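Local coordinates for protein CaaX farnesyltransferase beta subunit Ram1 (PDB 4L9P) that probably forms the peptide-binding, zinc-containing subunit of a heterodimeric enzyme that transfers a farnesyl group to the cysteine of C-terminal CaaX sequences, at residues P152-C163 and A201-M212; Y255-L263 and I497-A505. All blocks are in the same frame, centred on the assembly; numbering follows the deposited sequence. Where two conformers were deposited one is given.

Contact 1. Residues P152-C163 and A201-M212; sequences PWMVYWALAGLC and ASSYAAVLSIAM
Tyr156 drops as a knob into a hole made by Ala205, Leu208, Ser209 and Met212. With CG anti to the backbone N (chi1 167°), its ring leaves helix 152-163 toward helix 201-212, where CE1 meets CD1 of Leu208 at 3.5 Å. Met212 returns the fit. Its unbranched chain, bent at chi3, crosses the Tyr156 ring at about a right angle and carries CE to 3.4 Å from Tyr156 CD1, while its SD settles 3.6 Å from CA of Ala160. Small residues suit the places where the backbones come close: the axes of the two segments approach to 8.1 Å, at 37° between their N-to-C directions, and CB of Ala205 lies 3.5 Å from the carbonyl O of Pro152. Trp153 starts out from the far side of its helix, yet its indole comes back to the other one, with Ala201 O over one face, Ala205 CB obliquely beside it and Trp157 CZ2 behind; its CH2 is 3.5 Å from CD2 of Tyr204. Ser209 gives OG to Ala205 O of its own helix at 2.8 Å; that carbonyl also takes Ser209 N, from the other face of its plane. Further out, a water joins the hydroxyls of Tyr156 and Tyr204; Tyr156 OH also bonds to Val499 O, and Tyr204 OH to Tyr255 OH. Phe180 of helix 173-183 packs on Pro152, Val155 and Ser209, and Trp153 borders the pocket, touching the farnesyl analogue and the bound peptide. Between the two helices themselves, then, cohesion is by apolar fit, Ser209 turning its hydroxyl to its own helix and the tyrosines carrying theirs to the rim.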
loop_
_atom_site.group_PDB
_atom_site.type_symbol
_atom_site.label_atom_id
_atom_site.label_comp_id
_atom_site.label_asym_id
_atom_site.label_seq_id
_atom_site.Cartn_x
_atom_site.Cartn_y
_atom_site.Cartn_z
ATOM N N PRO B 152 9.482 13.692 8.544
ATOM C CA PRO B 152 8.205 13.582 9.305
ATOM C C PRO B 152 7.761 12.163 9.503
ATOM O O PRO B 152 7.214 11.853 10.597
ATOM C CB PRO B 152 7.210 14.384 8.454
ATOM C CG PRO B 152 8.138 15.431 7.764
ATOM C CD PRO B 152 9.397 14.629 7.397
ATOM N N TRP B 153 7.983 11.311 8.486
ATOM C CA TRP B 153 7.711 9.887 8.692
ATOM C C TRP B 153 8.499 9.303 9.855
ATOM O O TRP B 153 7.971 8.483 10.628
ATOM C CB TRP B 153 8.034 9.058 7.469
ATOM C CG TRP B 153 7.017 9.064 6.387
ATOM C CD1 TRP B 153 7.236 9.384 5.075
ATOM C CD2 TRP B 153 5.671 8.584 6.466
ATOM N NE1 TRP B 153 6.091 9.169 4.349
ATOM C CE2 TRP B 153 5.105 8.688 5.176
ATOM C CE3 TRP B 153 4.893 8.043 7.491
ATOM C CZ2 TRP B 153 3.811 8.288 4.877
ATOM C CZ3 TRP B 153 3.564 7.657 7.188
ATOM C CH2 TRP B 153 3.068 7.775 5.897
ATOM N N MET B 154 9.784 9.642 9.981
ATOM C CA MET B 154 10.596 9.045 11.074
ATOM C C MET B 154 10.059 9.458 12.449
ATOM O O MET B 154 10.146 8.681 13.423
ATOM C CB MET B 154 12.081 9.434 10.927
ATOM C CG MET B 154 12.587 9.055 9.529
ATOM S SD MET B 154 14.123 9.831 9.073
ATOM C CE MET B 154 14.934 8.996 10.319
ATOM N N VAL B 155 9.503 10.665 12.523
ATOM C CA VAL B 155 8.845 11.089 13.782
ATOM C C VAL B 155 7.582 10.257 14.023
ATOM O O VAL B 155 7.408 9.680 15.105
ATOM C CB VAL B 155 8.489 12.598 13.751
ATOM C CG1 VAL B 155 7.701 12.944 15.029
ATOM C CG2 VAL B 155 9.784 13.431 13.652
ATOM N N TYR B 156 6.744 10.128 13.004
ATOM C CA TYR B 156 5.522 9.356 13.129
ATOM C C TYR B 156 5.804 7.894 13.485
ATOM O O TYR B 156 5.149 7.357 14.381
ATOM C CB TYR B 156 4.702 9.450 11.831
ATOM C CG TYR B 156 3.603 8.408 11.822
ATOM C CD1 TYR B 156 2.429 8.514 12.654
ATOM C CD2 TYR B 156 3.744 7.276 11.007
ATOM C CE1 TYR B 156 1.469 7.451 12.666
ATOM C CE2 TYR B 156 2.789 6.228 11.025
ATOM C CZ TYR B 156 1.649 6.355 11.833
ATOM O OH TYR B 156 0.726 5.352 11.831
ATOM N N TRP B 157 6.693 7.229 12.747
ATOM C CA TRP B 157 6.902 5.780 12.988
ATOM C C TRP B 157 7.368 5.549 14.411
ATOM O O TRP B 157 6.952 4.571 15.092
ATOM C CB TRP B 157 7.995 5.212 12.038
ATOM C CG TRP B 157 7.538 5.243 10.590
ATOM C CD1 TRP B 157 6.276 4.987 10.115
ATOM C CD2 TRP B 157 8.361 5.468 9.450
ATOM N NE1 TRP B 157 6.267 5.120 8.736
ATOM C CE2 TRP B 157 7.532 5.409 8.312
ATOM C CE3 TRP B 157 9.740 5.758 9.289
ATOM C CZ2 TRP B 157 8.027 5.626 7.012
ATOM C CZ3 TRP B 157 10.237 5.967 7.983
ATOM C CH2 TRP B 157 9.364 5.895 6.881
ATOM N N ALA B 158 8.269 6.405 14.905
ATOM C CA ALA B 158 8.790 6.229 16.286
ATOM C C ALA B 158 7.679 6.532 17.301
ATOM O O ALA B 158 7.507 5.759 18.260
ATOM C CB ALA B 158 10.002 7.127 16.496
ATOM N N LEU B 159 6.929 7.636 17.141
ATOM C CA LEU B 159 5.870 7.907 18.136
ATOM C C LEU B 159 4.810 6.801 18.118
ATOM O O LEU B 159 4.320 6.414 19.189
ATOM C CB LEU B 159 5.204 9.253 17.847
ATOM C CG LEU B 159 6.103 10.461 18.077
ATOM C CD1 LEU B 159 5.378 11.718 17.563
ATOM C CD2 LEU B 159 6.465 10.575 19.608
ATOM N N ALA B 160 4.419 6.352 16.943
ATOM C CA ALA B 160 3.431 5.287 16.848
ATOM C C ALA B 160 3.934 4.012 17.544
ATOM O O ALA B 160 3.184 3.411 18.336
ATOM C CB ALA B 160 3.132 4.967 15.359
ATOM N N GLY B 161 5.188 3.597 17.312
ATOM C CA GLY B 161 5.715 2.416 18.016
ATOM C C GLY B 161 5.748 2.596 19.528
ATOM O O GLY B 161 5.388 1.685 20.259
ATOM N N LEU B 162 6.180 3.771 19.969
ATOM C CA LEU B 162 6.176 4.055 21.415
ATOM C C LEU B 162 4.760 4.013 21.990
ATOM O O LEU B 162 4.540 3.479 23.098
ATOM C CB LEU B 162 6.809 5.418 21.675
ATOM C CG LEU B 162 8.296 5.484 21.322
ATOM C CD1 LEU B 162 8.795 6.981 21.385
ATOM C CD2 LEU B 162 9.137 4.579 22.219
ATOM N N CYS B 163 3.775 4.617 21.315
ATOM C CA CYS B 163 2.369 4.521 21.751
ATOM C C CYS B 163 1.887 3.083 21.798
ATOM O O CYS B 163 1.299 2.674 22.826
ATOM C CB CYS B 163 1.410 5.335 20.862
ATOM S SG CYS B 163 1.544 7.094 21.023
ATOM N N ALA B 201 2.164 12.992 2.097
ATOM C CA ALA B 201 2.662 11.972 3.043
ATOM C C ALA B 201 3.319 12.600 4.263
ATOM O O ALA B 201 3.149 12.140 5.392
ATOM C CB ALA B 201 3.618 11.003 2.325
ATOM N N SER B 202 4.107 13.650 4.044
ATOM C CA SER B 202 4.692 14.338 5.189
ATOM C C SER B 202 3.620 15.075 5.978
ATOM O O SER B 202 3.745 15.222 7.195
ATOM C CB SER B 202 5.811 15.326 4.761
ATOM O OG SER B 202 5.535 15.935 3.528
ATOM N N SER B 203 2.565 15.564 5.320
ATOM C CA SER B 203 1.485 16.204 6.060
ATOM C C SER B 203 0.702 15.185 6.881
ATOM O O SER B 203 0.358 15.475 8.043
ATOM C CB SER B 203 0.573 16.892 5.025
ATOM O OG SER B 203 1.214 18.033 4.456
ATOM N N TYR B 204 0.458 14.004 6.315
ATOM C CA TYR B 204 -0.185 12.926 7.066
ATOM C C TYR B 204 0.668 12.543 8.280
ATOM O O TYR B 204 0.183 12.451 9.413
ATOM C CB TYR B 204 -0.347 11.780 6.072
ATOM C CG TYR B 204 -0.717 10.428 6.652
ATOM C CD1 TYR B 204 -2.046 10.009 6.736
ATOM C CD2 TYR B 204 0.265 9.510 7.042
ATOM C CE1 TYR B 204 -2.396 8.732 7.178
ATOM C CE2 TYR B 204 -0.052 8.227 7.445
ATOM C CZ TYR B 204 -1.390 7.848 7.516
ATOM O OH TYR B 204 -1.655 6.565 7.935
ATOM N N ALA B 205 1.948 12.305 8.067
ATOM C CA ALA B 205 2.830 11.929 9.190
ATOM C C ALA B 205 2.861 12.993 10.260
ATOM O O ALA B 205 2.835 12.684 11.469
ATOM C CB ALA B 205 4.265 11.688 8.671
ATOM N N ALA B 206 2.915 14.262 9.847
ATOM C CA ALA B 206 2.937 15.302 10.827
ATOM C C ALA B 206 1.621 15.411 11.604
ATOM O O ALA B 206 1.636 15.613 12.821
ATOM C CB ALA B 206 3.291 16.660 10.148
ATOM N N VAL B 207 0.490 15.372 10.894
ATOM C CA VAL B 207 -0.794 15.432 11.599
ATOM C C VAL B 207 -0.988 14.290 12.561
ATOM O O VAL B 207 -1.497 14.490 13.676
ATOM C CB VAL B 207 -1.959 15.514 10.571
ATOM C CG1 VAL B 207 -3.342 15.351 11.248
ATOM C CG2 VAL B 207 -1.904 16.862 9.852
ATOM N N LEU B 208 -0.605 13.085 12.167
ATOM C CA LEU B 208 -0.749 11.937 13.070
ATOM C C LEU B 208 0.196 12.089 14.267
ATOM O O LEU B 208 -0.165 11.714 15.409
ATOM C CB LEU B 208 -0.409 10.635 12.318
ATOM C CG LEU B 208 -1.476 10.201 11.302
ATOM C CD1 LEU B 208 -1.181 8.804 10.788
ATOM C CD2 LEU B 208 -2.919 10.315 11.750
ATOM N N SER B 209 1.395 12.631 14.021
ATOM C CA SER B 209 2.311 12.883 15.150
ATOM C C SER B 209 1.738 13.886 16.130
ATOM O O SER B 209 1.843 13.733 17.357
ATOM C CB SER B 209 3.669 13.379 14.634
ATOM O OG SER B 209 4.342 12.384 13.840
ATOM N N ILE B 210 1.192 14.988 15.594
ATOM C CA ILE B 210 0.563 15.997 16.425
ATOM C C ILE B 210 -0.603 15.408 17.195
ATOM O O ILE B 210 -0.778 15.735 18.385
ATOM C CB ILE B 210 0.143 17.188 15.501
ATOM C CG1 ILE B 210 1.406 17.975 15.116
ATOM C CG2 ILE B 210 -0.904 18.078 16.179
ATOM C CD1 ILE B 210 1.162 18.951 13.959
ATOM N N ALA B 211 -1.393 14.541 16.546
ATOM C CA ALA B 211 -2.506 13.906 17.234
ATOM C C ALA B 211 -2.006 13.062 18.407
ATOM O O ALA B 211 -2.600 13.048 19.489
ATOM C CB ALA B 211 -3.345 13.045 16.257
ATOM N N MET B 212 -0.922 12.336 18.195
ATOM C CA MET B 212 -0.429 11.432 19.263
ATOM C C MET B 212 0.099 12.241 20.446
ATOM O O MET B 212 -0.184 11.903 21.610
ATOM C CB MET B 212 0.660 10.437 18.751
ATOM C CG MET B 212 0.062 9.331 17.988
ATOM S SD MET B 212 1.279 8.095 17.462
ATOM C CE MET B 212 1.974 8.959 15.992
HETATM O O HOH W 1 0.353 4.831 9.030
#

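Contact 2. Residues Y255-L263 and I497-A505; sequences YCAMVVHAL and IFVIPHKSA. With FII ([(3,7,11-trimethyl-dodeca-2,6,10-trienyloxycarbamoyl)-methyl]-phosphonic acid), chain Q.
A single phenol hydroxyl reaches from a helix to a loop 242 residues further along the chain: Tyr255 OH donates to the carbonyl O of Ile497 over 2.7 Å. The hydroxyl approaches nearly in line with the C=O bond, at a C=O...donor angle of 168°, and the acceptor lies in the plane of the ring. Tyrosine suits this place because its long, rigid side chain spans the gap, while another part of the ring edge, CD2, lies 3.8 Å from C1 of the farnesyl analogue. SG of Cys256 is equally close to that methyl. Helix 255-263 belongs to the alpha-alpha toroid of the prenyltransferase beta subunits, and 497-505 is a loop near the C-terminal end of the chain that turns into a helix, with Pro501 at the N-cap. Ahead of that cap, Phe498 fills the interface. CD2 of Leu263 sits over the centre of its ring, 3.9 Å from the centroid, in a CH-pi contact; CG2 of Ile497 covers the opposite face, and CG1 of Val259 meets the ring edge in plane. The same Leu263 methyl also touches CB of Ala505 at 4.1 Å, where a small residue lets the new helix come near.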
loop_
_atom_site.group_PDB
_atom_site.type_symbol
_atom_site.label_atom_id
_atom_site.label_comp_id
_atom_site.label_asym_id
_atom_site.label_seq_id
_atom_site.Cartn_x
_atom_site.Cartn_y
_atom_site.Cartn_z
ATOM N N TYR B 255 -5.665 8.668 0.082
ATOM C CA TYR B 255 -5.800 8.297 1.485
ATOM C C TYR B 255 -5.144 9.332 2.404
ATOM O O TYR B 255 -5.754 9.788 3.412
ATOM C CB TYR B 255 -5.121 6.927 1.687
ATOM C CG TYR B 255 -4.913 6.576 3.126
ATOM C CD1 TYR B 255 -5.983 6.238 3.970
ATOM C CD2 TYR B 255 -3.625 6.586 3.647
ATOM C CE1 TYR B 255 -5.754 5.967 5.316
ATOM C CE2 TYR B 255 -3.382 6.307 4.967
ATOM C CZ TYR B 255 -4.451 6.007 5.816
ATOM O OH TYR B 255 -4.186 5.766 7.157
ATOM N N CYS B 256 -3.904 9.756 2.104
ATOM C CA CYS B 256 -3.257 10.719 2.994
ATOM C C CYS B 256 -3.976 12.073 3.004
ATOM O O CYS B 256 -4.134 12.662 4.085
ATOM C CB CYS B 256 -1.810 10.947 2.572
ATOM S SG CYS B 256 -0.715 9.498 2.812
ATOM N N ALA B 257 -4.425 12.544 1.827
ATOM C CA ALA B 257 -5.139 13.810 1.797
ATOM C C ALA B 257 -6.419 13.719 2.613
ATOM O O ALA B 257 -6.773 14.664 3.357
ATOM C CB ALA B 257 -5.472 14.194 0.344
ATOM N N MET B 258 -7.160 12.622 2.451
ATOM C CA MET B 258 -8.446 12.540 3.155
ATOM C C MET B 258 -8.322 12.305 4.646
ATOM O O MET B 258 -9.178 12.779 5.403
ATOM C CB MET B 258 -9.347 11.508 2.506
ATOM C CG MET B 258 -9.795 11.962 1.105
ATOM S SD MET B 258 -10.534 13.689 0.994
ATOM C CE MET B 258 -11.795 13.629 2.232
ATOM N N VAL B 259 -7.267 11.647 5.087
ATOM C CA VAL B 259 -7.032 11.545 6.538
ATOM C C VAL B 259 -6.699 12.906 7.092
ATOM O O VAL B 259 -7.221 13.270 8.167
ATOM C CB VAL B 259 -5.884 10.561 6.818
ATOM C CG1 VAL B 259 -5.343 10.769 8.241
ATOM C CG2 VAL B 259 -6.398 9.132 6.639
ATOM N N VAL B 260 -5.818 13.680 6.441
ATOM C CA VAL B 260 -5.550 15.054 6.925
ATOM C C VAL B 260 -6.841 15.887 6.942
ATOM O O VAL B 260 -7.127 16.601 7.921
ATOM C CB VAL B 260 -4.524 15.725 6.056
ATOM C CG1 VAL B 260 -4.368 17.246 6.351
ATOM C CG2 VAL B 260 -3.146 14.999 6.251
ATOM N N HIS B 261 -7.615 15.759 5.862
ATOM C CA HIS B 261 -8.869 16.526 5.756
ATOM C C HIS B 261 -9.792 16.184 6.921
ATOM O O HIS B 261 -10.382 17.090 7.549
ATOM C CB HIS B 261 -9.480 16.178 4.403
ATOM C CG HIS B 261 -10.680 16.995 4.044
ATOM N ND1 HIS B 261 -11.905 16.852 4.673
ATOM C CD2 HIS B 261 -10.813 18.012 3.147
ATOM C CE1 HIS B 261 -12.754 17.740 4.146
ATOM N NE2 HIS B 261 -12.112 18.457 3.222
ATOM N N ALA B 262 -9.964 14.893 7.198
ATOM C CA ALA B 262 -10.878 14.453 8.254
ATOM C C ALA B 262 -10.382 14.854 9.639
ATOM O O ALA B 262 -11.151 15.377 10.456
ATOM C CB ALA B 262 -11.035 12.926 8.237
ATOM N N LEU B 263 -9.102 14.598 9.941
ATOM C CA LEU B 263 -8.671 14.868 11.313
ATOM C C LEU B 263 -8.640 16.385 11.633
ATOM O O LEU B 263 -8.746 16.745 12.795
ATOM C CB LEU B 263 -7.279 14.269 11.580
ATOM C CG LEU B 263 -7.312 12.753 11.607
ATOM C CD1 LEU B 263 -5.832 12.222 11.740
ATOM C CD2 LEU B 263 -8.128 12.209 12.777
ATOM N N ILE B 497 -8.372 2.994 10.471
ATOM C CA ILE B 497 -8.241 3.950 9.359
ATOM C C ILE B 497 -7.122 4.970 9.640
ATOM O O ILE B 497 -6.334 5.260 8.748
ATOM C CB ILE B 497 -9.541 4.771 9.197
ATOM C CG1 ILE B 497 -10.680 3.842 8.837
ATOM C CG2 ILE B 497 -9.379 5.852 8.142
ATOM C CD1 ILE B 497 -12.051 4.564 8.768
ATOM N N PHE B 498 -7.036 5.504 10.874
ATOM C CA PHE B 498 -6.120 6.641 11.146
ATOM C C PHE B 498 -4.764 6.170 11.613
ATOM O O PHE B 498 -3.800 6.957 11.620
ATOM C CB PHE B 498 -6.715 7.601 12.178
ATOM C CG PHE B 498 -8.003 8.252 11.669
ATOM C CD1 PHE B 498 -7.971 9.029 10.506
ATOM C CD2 PHE B 498 -9.259 8.007 12.302
ATOM C CE1 PHE B 498 -9.114 9.617 10.006
ATOM C CE2 PHE B 498 -10.438 8.606 11.800
ATOM C CZ PHE B 498 -10.372 9.437 10.642
ATOM N N VAL B 499 -4.643 4.907 12.060
ATOM C CA VAL B 499 -3.306 4.370 12.415
ATOM C C VAL B 499 -2.606 5.160 13.529
ATOM O O VAL B 499 -1.403 5.411 13.513
ATOM C CB VAL B 499 -2.380 4.115 11.168
ATOM C CG1 VAL B 499 -1.429 2.947 11.515
ATOM C CG2 VAL B 499 -3.188 3.736 9.935
ATOM N N ILE B 500 -3.420 5.513 14.532
ATOM C CA ILE B 500 -3.030 6.120 15.796
ATOM C C ILE B 500 -4.058 5.658 16.817
ATOM O O ILE B 500 -5.102 5.115 16.460
ATOM C CB ILE B 500 -3.057 7.704 15.703
ATOM C CG1 ILE B 500 -4.376 8.225 15.100
ATOM C CG2 ILE B 500 -1.821 8.229 14.928
ATOM C CD1 ILE B 500 -4.482 9.780 15.191
ATOM N N PRO B 501 -3.798 5.874 18.109
ATOM C CA PRO B 501 -4.810 5.450 19.087
ATOM C C PRO B 501 -6.157 6.149 18.842
ATOM O O PRO B 501 -6.214 7.334 18.433
ATOM C CB PRO B 501 -4.210 5.910 20.416
ATOM C CG PRO B 501 -2.703 5.916 20.158
ATOM C CD PRO B 501 -2.554 6.371 18.720
ATOM N N HIS B 502 -7.257 5.437 19.094
ATOM C CA HIS B 502 -8.572 6.048 18.917
ATOM C C HIS B 502 -8.753 7.370 19.633
ATOM O O HIS B 502 -9.320 8.311 19.052
ATOM C CB HIS B 502 -9.686 5.102 19.399
ATOM C CG HIS B 502 -9.757 3.820 18.651
ATOM N ND1 HIS B 502 -8.727 2.888 18.651
ATOM C CD2 HIS B 502 -10.753 3.304 17.879
ATOM C CE1 HIS B 502 -9.085 1.869 17.887
ATOM N NE2 HIS B 502 -10.315 2.086 17.427
ATOM N N LYS B 503 -8.303 7.450 20.889
ATOM C CA LYS B 503 -8.462 8.688 21.628
ATOM C C LYS B 503 -7.685 9.840 20.970
ATOM O O LYS B 503 -8.119 11.008 20.985
ATOM C CB LYS B 503 -7.951 8.465 23.060
ATOM C CG LYS B 503 -8.109 9.764 23.928
ATOM C CD LYS B 503 -7.500 9.590 25.358
ATOM C CE LYS B 503 -7.679 10.887 26.235
ATOM N NZ LYS B 503 -7.200 10.479 27.618
ATOM N N SER B 504 -6.513 9.541 20.409
ATOM C CA SER B 504 -5.761 10.610 19.776
ATOM C C SER B 504 -6.534 11.128 18.545
ATOM O O SER B 504 -6.576 12.359 18.277
ATOM C CB SER B 504 -4.406 10.061 19.284
ATOM O OG SER B 504 -3.677 9.472 20.358
ATOM N N ALA B 505 -7.115 10.206 17.767
ATOM C CA ALA B 505 -7.866 10.621 16.550
ATOM C C ALA B 505 -9.117 11.382 16.970
ATOM O O ALA B 505 -9.493 12.413 16.345
ATOM C CB ALA B 505 -8.287 9.394 15.704
HETATM C C1 FII Q . 0.133 5.875 3.447
HETATM C C2 FII Q . 1.220 5.363 2.540
HETATM C C6 FII Q . 2.208 6.361 2.107
HETATM C C10 FII Q . 1.000 4.074 1.859
HETATM C C11 FII Q . 1.970 3.473 0.842
HETATM C C12 FII Q . 2.820 2.405 1.591
HETATM C C15 FII Q . 3.534 1.357 0.741
HETATM C C18 FII Q . 4.381 0.291 1.424
HETATM C C22 FII Q . 3.718 1.715 -0.699
HETATM C C23 FII Q . 4.076 0.543 -1.598
HETATM C C24 FII Q . 4.497 0.987 -2.947
HETATM C C27 FII Q . 5.255 -0.095 -3.647
HETATM C C30 FII Q . 4.403 -1.046 -4.469
HETATM C C34 FII Q . 6.647 0.258 -4.010
HETATM C C35 FII Q . 7.481 -0.580 -4.957
HETATM O O36 FII Q . 8.572 -1.176 -4.280
HETATM N N42 FII Q . 8.253 -1.941 -3.191
HETATM C C43 FII Q . 8.271 -3.313 -3.478
HETATM O O44 FII Q . 8.494 -3.806 -4.594
HETATM C C45 FII Q . 8.002 -4.176 -2.253
HETATM P P46 FII Q . 7.095 -5.765 -2.629
HETATM O O49 FII Q . 5.963 -5.389 -3.510
HETATM O O50 FII Q . 8.078 -6.733 -3.210
HETATM O O51 FII Q . 6.631 -6.200 -1.223
#

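Overall arrangement
Both contacts are buried, and both border the isoprenoid pocket, through Trp153 in contact 1 and Tyr255 with Cys256 in contact 2. Contact 1 joins two helices of the toroid close in sequence and also meets the Ram2 alpha subunit; contact 2 ties a third helix to a distant loop and the start of the helix that follows it, and no other protein chain reaches it. Their chemistry differs accordingly: interlocking apolar knobs between helices, against one direct hydrogen bond to a loop carbonyl beside a phenylalanine sandwich. They also touch each other. The two tyrosine hydroxyls of contact 1 bridge to contact 2, and Leu208 packs on Leu263, making one continuous core.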